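PDB 3GT5: N-acetylglucosamine 2-epimerase from Xylella fastidiosa, which probably catalyses the epimerisation at C2, or a related isomerisation, of a sugar substrate. Local coordinates for residues S284-R289 with D305-W310; W339-Q344 with G360-Y365. All coordinates share one frame; numbering follows the deposited sequence.

Interaction 1: S284-R289 with D305-W310; sequences SWDAVR and DDKYFW
Lys307 reaches out of strand 302-308 with its ammonium end against the carboxylate of Asp286, NZ lying 3.0 Å from OD1 in a salt bridge. The two side chains cross at about a right angle, and the ammonium comes to OD1 on the anti side, 34° out of the carboxylate plane. The syn side of the same oxygen is taken within the loop by Arg289, whose NE donates to Asp286 OD1 over 2.8 Å. A single carboxylate oxygen is thus shared by two cations, and this common anion probably offsets the closeness of Arg289 NE and Lys307 NZ, 4.5 Å apart. The other oxygen serves the backbone: Asp286 OD2 accepts from Arg289 N at 2.9 Å in an Asx motif, the N-H almost straight at 178° and approaching from above the carboxylate. Aspartate suits this place because its short side chain can hold the turn with one oxygen and face the strand with the other. Arg289 carries the network onward. The bend at chi3 (-62°) brings Asp286 to the edge of the guanidinium, and Arg289 NH2 meets Asp305 OD2 at 3.3 Å, a long but straight bond near the guanidinium plane. Lysine is apt at 307, since a long aliphatic chain bent at chi2 and chi4 can cross a buried stretch before delivering its charge; its NZ also bonds Gly290 O and Gly360 O. Around the network, the loop leaving helix 269-284 is drawn against strand 302-308, the middle strand of a three-stranded antiparallel sheet, while helix 329-346 touches both sides through Tyr341, which packs on Trp285 and Lys307.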
loop_
_atom_site.group_PDB
_atom_site.type_symbol
_atom_site.label_atom_id
_atom_site.label_comp_id
_atom_site.label_asym_id
_atom_site.label_seq_id
_atom_site.Cartn_x
_atom_site.Cartn_y
_atom_site.Cartn_z
ATOM N N SER A 284 -5.922 19.138 -0.011
ATOM C CA SER A 284 -6.724 18.175 -0.818
ATOM C C SER A 284 -8.137 17.862 -0.317
ATOM O O SER A 284 -8.872 17.260 -1.055
ATOM C CB SER A 284 -5.967 16.847 -0.995
ATOM O OG SER A 284 -5.821 16.232 0.276
ATOM N N TRP A 285 -8.518 18.266 0.894
ATOM C CA TRP A 285 -9.850 17.950 1.415
ATOM C C TRP A 285 -10.890 18.822 0.706
ATOM O O TRP A 285 -10.725 20.042 0.637
ATOM C CB TRP A 285 -9.919 18.167 2.923
ATOM C CG TRP A 285 -11.285 17.933 3.504
ATOM C CD1 TRP A 285 -12.202 18.897 3.884
ATOM C CD2 TRP A 285 -11.915 16.668 3.764
ATOM N NE1 TRP A 285 -13.344 18.298 4.364
ATOM C CE2 TRP A 285 -13.196 16.939 4.308
ATOM C CE3 TRP A 285 -11.520 15.325 3.598
ATOM C CZ2 TRP A 285 -14.085 15.919 4.688
ATOM C CZ3 TRP A 285 -12.409 14.307 3.990
ATOM C CH2 TRP A 285 -13.672 14.611 4.518
ATOM N N ASP A 286 -11.900 18.181 0.124
ATOM C CA ASP A 286 -13.027 18.840 -0.537
ATOM C C ASP A 286 -14.026 19.292 0.562
ATOM O O ASP A 286 -14.798 18.498 1.056
ATOM C CB ASP A 286 -13.633 17.872 -1.547
ATOM C CG ASP A 286 -14.679 18.510 -2.467
ATOM O OD1 ASP A 286 -14.889 17.934 -3.589
ATOM O OD2 ASP A 286 -15.287 19.505 -2.037
ATOM N N ALA A 287 -13.979 20.568 0.968
ATOM C CA ALA A 287 -14.824 21.041 2.069
ATOM C C ALA A 287 -16.288 21.091 1.631
ATOM O O ALA A 287 -17.166 21.051 2.476
ATOM C CB ALA A 287 -14.354 22.407 2.609
ATOM N N VAL A 288 -16.541 21.119 0.324
ATOM C CA VAL A 288 -17.906 21.184 -0.205
ATOM C C VAL A 288 -18.567 19.794 -0.311
ATOM O O VAL A 288 -19.619 19.568 0.282
ATOM C CB VAL A 288 -17.942 21.908 -1.573
ATOM C CG1 VAL A 288 -19.385 21.944 -2.152
ATOM C CG2 VAL A 288 -17.378 23.311 -1.443
ATOM N N ARG A 289 -17.933 18.879 -1.042
ATOM C CA ARG A 289 -18.491 17.552 -1.350
ATOM C C ARG A 289 -17.951 16.416 -0.451
ATOM O O ARG A 289 -18.486 15.311 -0.463
ATOM C CB ARG A 289 -18.254 17.259 -2.828
ATOM C CG ARG A 289 -18.820 18.365 -3.745
ATOM C CD ARG A 289 -18.388 18.272 -5.236
ATOM N NE ARG A 289 -16.935 18.411 -5.413
ATOM C CZ ARG A 289 -16.284 18.263 -6.569
ATOM N NH1 ARG A 289 -16.947 18.016 -7.703
ATOM N NH2 ARG A 289 -14.959 18.376 -6.605
ATOM N N ASP A 305 -9.491 15.596 -9.228
ATOM C CA ASP A 305 -10.424 15.651 -8.136
ATOM C C ASP A 305 -11.191 14.351 -7.894
ATOM O O ASP A 305 -12.071 14.378 -7.050
ATOM C CB ASP A 305 -11.384 16.828 -8.259
ATOM C CG ASP A 305 -12.364 16.692 -9.387
ATOM O OD1 ASP A 305 -12.138 15.928 -10.339
ATOM O OD2 ASP A 305 -13.405 17.389 -9.301
ATOM N N ASP A 306 -10.858 13.262 -8.605
ATOM C CA ASP A 306 -11.400 11.937 -8.287
ATOM C C ASP A 306 -11.063 11.583 -6.814
ATOM O O ASP A 306 -10.027 12.012 -6.261
ATOM C CB ASP A 306 -10.879 10.853 -9.238
ATOM C CG ASP A 306 -11.472 10.935 -10.661
ATOM O OD1 ASP A 306 -12.521 11.596 -10.850
ATOM O OD2 ASP A 306 -10.847 10.372 -11.558
ATOM N N LYS A 307 -11.936 10.786 -6.206
ATOM C CA LYS A 307 -11.824 10.386 -4.830
ATOM C C LYS A 307 -11.561 8.873 -4.826
ATOM O O LYS A 307 -12.426 8.075 -5.205
ATOM C CB LYS A 307 -13.128 10.685 -4.069
ATOM C CG LYS A 307 -13.677 12.109 -4.229
ATOM C CD LYS A 307 -12.810 13.186 -3.683
ATOM C CE LYS A 307 -13.349 14.606 -4.130
ATOM N NZ LYS A 307 -14.745 14.917 -3.674
ATOM N N TYR A 308 -10.365 8.480 -4.386
ATOM C CA TYR A 308 -9.926 7.116 -4.441
ATOM C C TYR A 308 -10.015 6.502 -3.040
ATOM O O TYR A 308 -9.681 7.106 -2.031
ATOM C CB TYR A 308 -8.478 7.039 -4.890
ATOM C CG TYR A 308 -8.263 7.134 -6.387
ATOM C CD1 TYR A 308 -7.789 6.064 -7.096
ATOM C CD2 TYR A 308 -8.482 8.336 -7.076
ATOM C CE1 TYR A 308 -7.558 6.159 -8.470
ATOM C CE2 TYR A 308 -8.255 8.434 -8.443
ATOM C CZ TYR A 308 -7.771 7.361 -9.121
ATOM O OH TYR A 308 -7.550 7.449 -10.481
ATOM N N PHE A 309 -10.307 5.231 -3.021
ATOM C CA PHE A 309 -10.474 4.476 -1.779
ATOM C C PHE A 309 -9.239 4.575 -0.868
ATOM O O PHE A 309 -9.346 4.931 0.303
ATOM C CB PHE A 309 -10.831 3.001 -2.082
ATOM C CG PHE A 309 -9.687 2.126 -2.565
ATOM C CD1 PHE A 309 -9.208 1.092 -1.776
ATOM C CD2 PHE A 309 -9.116 2.303 -3.846
ATOM C CE1 PHE A 309 -8.167 0.289 -2.213
ATOM C CE2 PHE A 309 -8.046 1.528 -4.259
ATOM C CZ PHE A 309 -7.594 0.497 -3.448
ATOM N N TRP A 310 -8.076 4.312 -1.456
ATOM C CA TRP A 310 -6.851 4.136 -0.679
ATOM C C TRP A 310 -6.357 5.444 -0.086
ATOM O O TRP A 310 -5.751 5.493 0.997
ATOM C CB TRP A 310 -5.772 3.459 -1.514
ATOM C CG TRP A 310 -5.177 4.300 -2.641
ATOM C CD1 TRP A 310 -5.538 4.285 -3.939
ATOM C CD2 TRP A 310 -4.100 5.237 -2.526
ATOM N NE1 TRP A 310 -4.762 5.179 -4.659
ATOM C CE2 TRP A 310 -3.848 5.745 -3.822
ATOM C CE3 TRP A 310 -3.321 5.686 -1.456
ATOM C CZ2 TRP A 310 -2.854 6.678 -4.088
ATOM C CZ3 TRP A 310 -2.326 6.646 -1.705
ATOM C CH2 TRP A 310 -2.103 7.130 -3.025
#

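Interaction 2: W339-Q344 with G360-Y365; sequences WAYAWQ and GDNRKY
Segment 339-344, on helix 329-346, and the irregular segment 360-365 keep their backbones well apart, the closest CA atoms being those of Tyr341 and Asn362 at 9.9 Å, so side chains alone bridge the gap. Tyr341 spans most of it. With CG anti to the backbone N, chi1 (175°) carries the ring out from the helix until its hydroxyl end meets the loop, where Tyr341 OH donates to Asn362 OD1 over a short 2.7 Å. The asparagine comes from the opposite direction, its carbonyl oxygen OD1 lying at the edge of the phenol ring and also 3.5 Å from Tyr341 CE1. Ring and amide planes are turned 51° against each other. The hydroxyl sits above the carbonyl plane, 43° out of it. Tyrosine fits this helix position because its long flat ring can pack among Trp285, Lys307 and Leu358 while placing a single polar atom at the far end. Asparagine fits the loop for two reasons. Its backbone has positive phi, a left-handed conformation that asparagine tolerates better than most residues, and its amide offers an acceptor and a donor together. The donor is used as well: Asn362 ND2 bonds the carbonyl oxygen of Arg289. Two bonds, one at each end of the amide, together restrict its rotation and are consistent with the assigned orientation of the amide. Chemically, the contact is a neutral hydrogen bond beside a charged network: the hydroxyl of the buried tyrosine donates a hydrogen bond to the amide oxygen, and the asparagine ties helix and loop together without adding a further charge.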
loop_
_atom_site.group_PDB
_atom_site.type_symbol
_atom_site.label_atom_id
_atom_site.label_comp_id
_atom_site.label_asym_id
_atom_site.label_seq_id
_atom_site.Cartn_x
_atom_site.Cartn_y
_atom_site.Cartn_z
ATOM N N TRP A 339 -13.740 8.958 7.989
ATOM C CA TRP A 339 -14.652 7.806 8.043
ATOM C C TRP A 339 -16.092 8.188 7.644
ATOM O O TRP A 339 -16.746 7.404 6.983
ATOM C CB TRP A 339 -14.651 7.151 9.427
ATOM C CG TRP A 339 -13.745 6.008 9.569
ATOM C CD1 TRP A 339 -12.724 5.867 10.464
ATOM C CD2 TRP A 339 -13.799 4.793 8.830
ATOM N NE1 TRP A 339 -12.126 4.641 10.304
ATOM C CE2 TRP A 339 -12.769 3.960 9.312
ATOM C CE3 TRP A 339 -14.634 4.310 7.817
ATOM C CZ2 TRP A 339 -12.552 2.685 8.798
ATOM C CZ3 TRP A 339 -14.404 3.068 7.294
ATOM C CH2 TRP A 339 -13.374 2.262 7.785
ATOM N N ALA A 340 -16.573 9.356 8.073
ATOM C CA ALA A 340 -17.933 9.774 7.726
ATOM C C ALA A 340 -18.087 9.854 6.223
ATOM O O ALA A 340 -19.073 9.386 5.665
ATOM C CB ALA A 340 -18.288 11.082 8.372
ATOM N N TYR A 341 -17.098 10.462 5.546
ATOM C CA TYR A 341 -17.093 10.451 4.079
ATOM C C TYR A 341 -17.074 9.035 3.459
ATOM O O TYR A 341 -17.854 8.670 2.567
ATOM C CB TYR A 341 -15.899 11.247 3.558
ATOM C CG TYR A 341 -15.821 11.149 2.078
ATOM C CD1 TYR A 341 -16.710 11.854 1.273
ATOM C CD2 TYR A 341 -14.920 10.307 1.458
ATOM C CE1 TYR A 341 -16.680 11.718 -0.079
ATOM C CE2 TYR A 341 -14.895 10.151 0.092
ATOM C CZ TYR A 341 -15.781 10.863 -0.684
ATOM O OH TYR A 341 -15.801 10.727 -2.073
ATOM N N ALA A 342 -16.132 8.242 3.918
ATOM C CA ALA A 342 -15.975 6.891 3.399
ATOM C C ALA A 342 -17.223 6.054 3.655
ATOM O O ALA A 342 -17.683 5.357 2.784
ATOM C CB ALA A 342 -14.732 6.248 4.041
ATOM N N TRP A 343 -17.762 6.119 4.850
ATOM C CA TRP A 343 -18.979 5.342 5.160
ATOM C C TRP A 343 -20.181 5.737 4.290
ATOM O O TRP A 343 -20.910 4.875 3.830
ATOM C CB TRP A 343 -19.329 5.491 6.633
ATOM C CG TRP A 343 -20.224 4.449 7.123
ATOM C CD1 TRP A 343 -21.511 4.620 7.530
ATOM C CD2 TRP A 343 -19.911 3.067 7.316
ATOM N NE1 TRP A 343 -22.028 3.414 7.974
ATOM C CE2 TRP A 343 -21.075 2.442 7.828
ATOM C CE3 TRP A 343 -18.774 2.287 7.078
ATOM C CZ2 TRP A 343 -21.138 1.051 8.088
ATOM C CZ3 TRP A 343 -18.839 0.905 7.332
ATOM C CH2 TRP A 343 -20.015 0.308 7.830
ATOM N N GLN A 344 -20.325 7.023 4.026
ATOM C CA GLN A 344 -21.445 7.520 3.251
ATOM C C GLN A 344 -21.261 7.231 1.760
ATOM O O GLN A 344 -22.240 6.942 1.058
ATOM C CB GLN A 344 -21.668 9.030 3.486
ATOM C CG GLN A 344 -22.815 9.616 2.648
ATOM C CD GLN A 344 -24.159 8.997 2.996
ATOM O OE1 GLN A 344 -24.506 8.862 4.179
ATOM N NE2 GLN A 344 -24.924 8.605 1.968
ATOM N N GLY A 360 -15.414 13.654 -8.838
ATOM C CA GLY A 360 -15.354 14.720 -7.849
ATOM C C GLY A 360 -16.708 14.995 -7.208
ATOM O O GLY A 360 -16.777 15.440 -6.030
ATOM N N ASP A 361 -17.774 14.677 -7.958
ATOM C CA ASP A 361 -19.176 14.738 -7.456
ATOM C C ASP A 361 -19.660 13.484 -6.699
ATOM O O ASP A 361 -20.861 13.324 -6.430
ATOM C CB ASP A 361 -20.114 15.000 -8.628
ATOM C CG ASP A 361 -19.844 16.345 -9.281
ATOM O OD1 ASP A 361 -19.716 17.352 -8.531
ATOM O OD2 ASP A 361 -19.731 16.368 -10.525
ATOM N N ASN A 362 -18.719 12.596 -6.358
ATOM C CA ASN A 362 -19.021 11.394 -5.613
ATOM C C ASN A 362 -19.896 10.423 -6.394
ATOM O O ASN A 362 -20.634 9.629 -5.798
ATOM C CB ASN A 362 -19.651 11.759 -4.247
ATOM C CG ASN A 362 -18.731 12.524 -3.378
ATOM O OD1 ASN A 362 -17.514 12.289 -3.395
ATOM N ND2 ASN A 362 -19.276 13.477 -2.612
ATOM N N ARG A 363 -19.777 10.436 -7.719
ATOM C CA ARG A 363 -20.489 9.466 -8.570
ATOM C C ARG A 363 -19.591 8.343 -9.029
ATOM O O ARG A 363 -18.423 8.549 -9.318
ATOM C CB ARG A 363 -21.077 10.171 -9.789
ATOM C CG ARG A 363 -22.116 11.243 -9.427
ATOM C CD ARG A 363 -22.682 11.927 -10.696
ATOM N NE ARG A 363 -21.553 12.384 -11.501
ATOM C CZ ARG A 363 -21.619 13.113 -12.607
ATOM N NH1 ARG A 363 -22.789 13.518 -13.104
ATOM N NH2 ARG A 363 -20.477 13.458 -13.202
ATOM N N LYS A 364 -20.166 7.145 -9.127
ATOM C CA LYS A 364 -19.502 5.972 -9.667
ATOM C C LYS A 364 -19.196 6.089 -11.147
ATOM O O LYS A 364 -20.021 6.556 -11.914
ATOM C CB LYS A 364 -20.432 4.757 -9.529
ATOM C CG LYS A 364 -20.892 4.458 -8.110
ATOM C CD LYS A 364 -19.909 3.589 -7.393
ATOM C CE LYS A 364 -19.698 2.242 -8.093
ATOM N NZ LYS A 364 -20.969 1.538 -8.416
ATOM N N TYR A 365 -18.026 5.621 -11.558
ATOM C CA TYR A 365 -17.692 5.512 -12.974
ATOM C C TYR A 365 -18.256 4.240 -13.623
ATOM O O TYR A 365 -18.688 4.268 -14.781
ATOM C CB TYR A 365 -16.181 5.552 -13.198
ATOM C CG TYR A 365 -15.574 6.935 -13.106
ATOM C CD1 TYR A 365 -15.730 7.864 -14.141
ATOM C CD2 TYR A 365 -14.833 7.318 -11.993
ATOM C CE1 TYR A 365 -15.162 9.117 -14.068
ATOM C CE2 TYR A 365 -14.277 8.592 -11.901
ATOM C CZ TYR A 365 -14.425 9.475 -12.950
ATOM O OH TYR A 365 -13.854 10.715 -12.861
#

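Overall arrangement
Interactions 1 and 2 lie side by side, their centres about 8 Å apart, on the same side of the chain's centre. They come in series along the chain: the first closes at the start of helix 309-326, and the second opens on the following helix, 329-346. The three-stranded sheet 295-296, 302-308, 357-358 connects them, since the loop of interaction 2 leaves its edge strand 357-358. Direct bonds also join the two, Asp306 OD1 to Tyr365 OH and a salt bridge from Arg289 to Asp361. Together they join loops and a small sheet to the helices of the (alpha/alpha)6 barrel expected of this family, tying successive helical hairpins together.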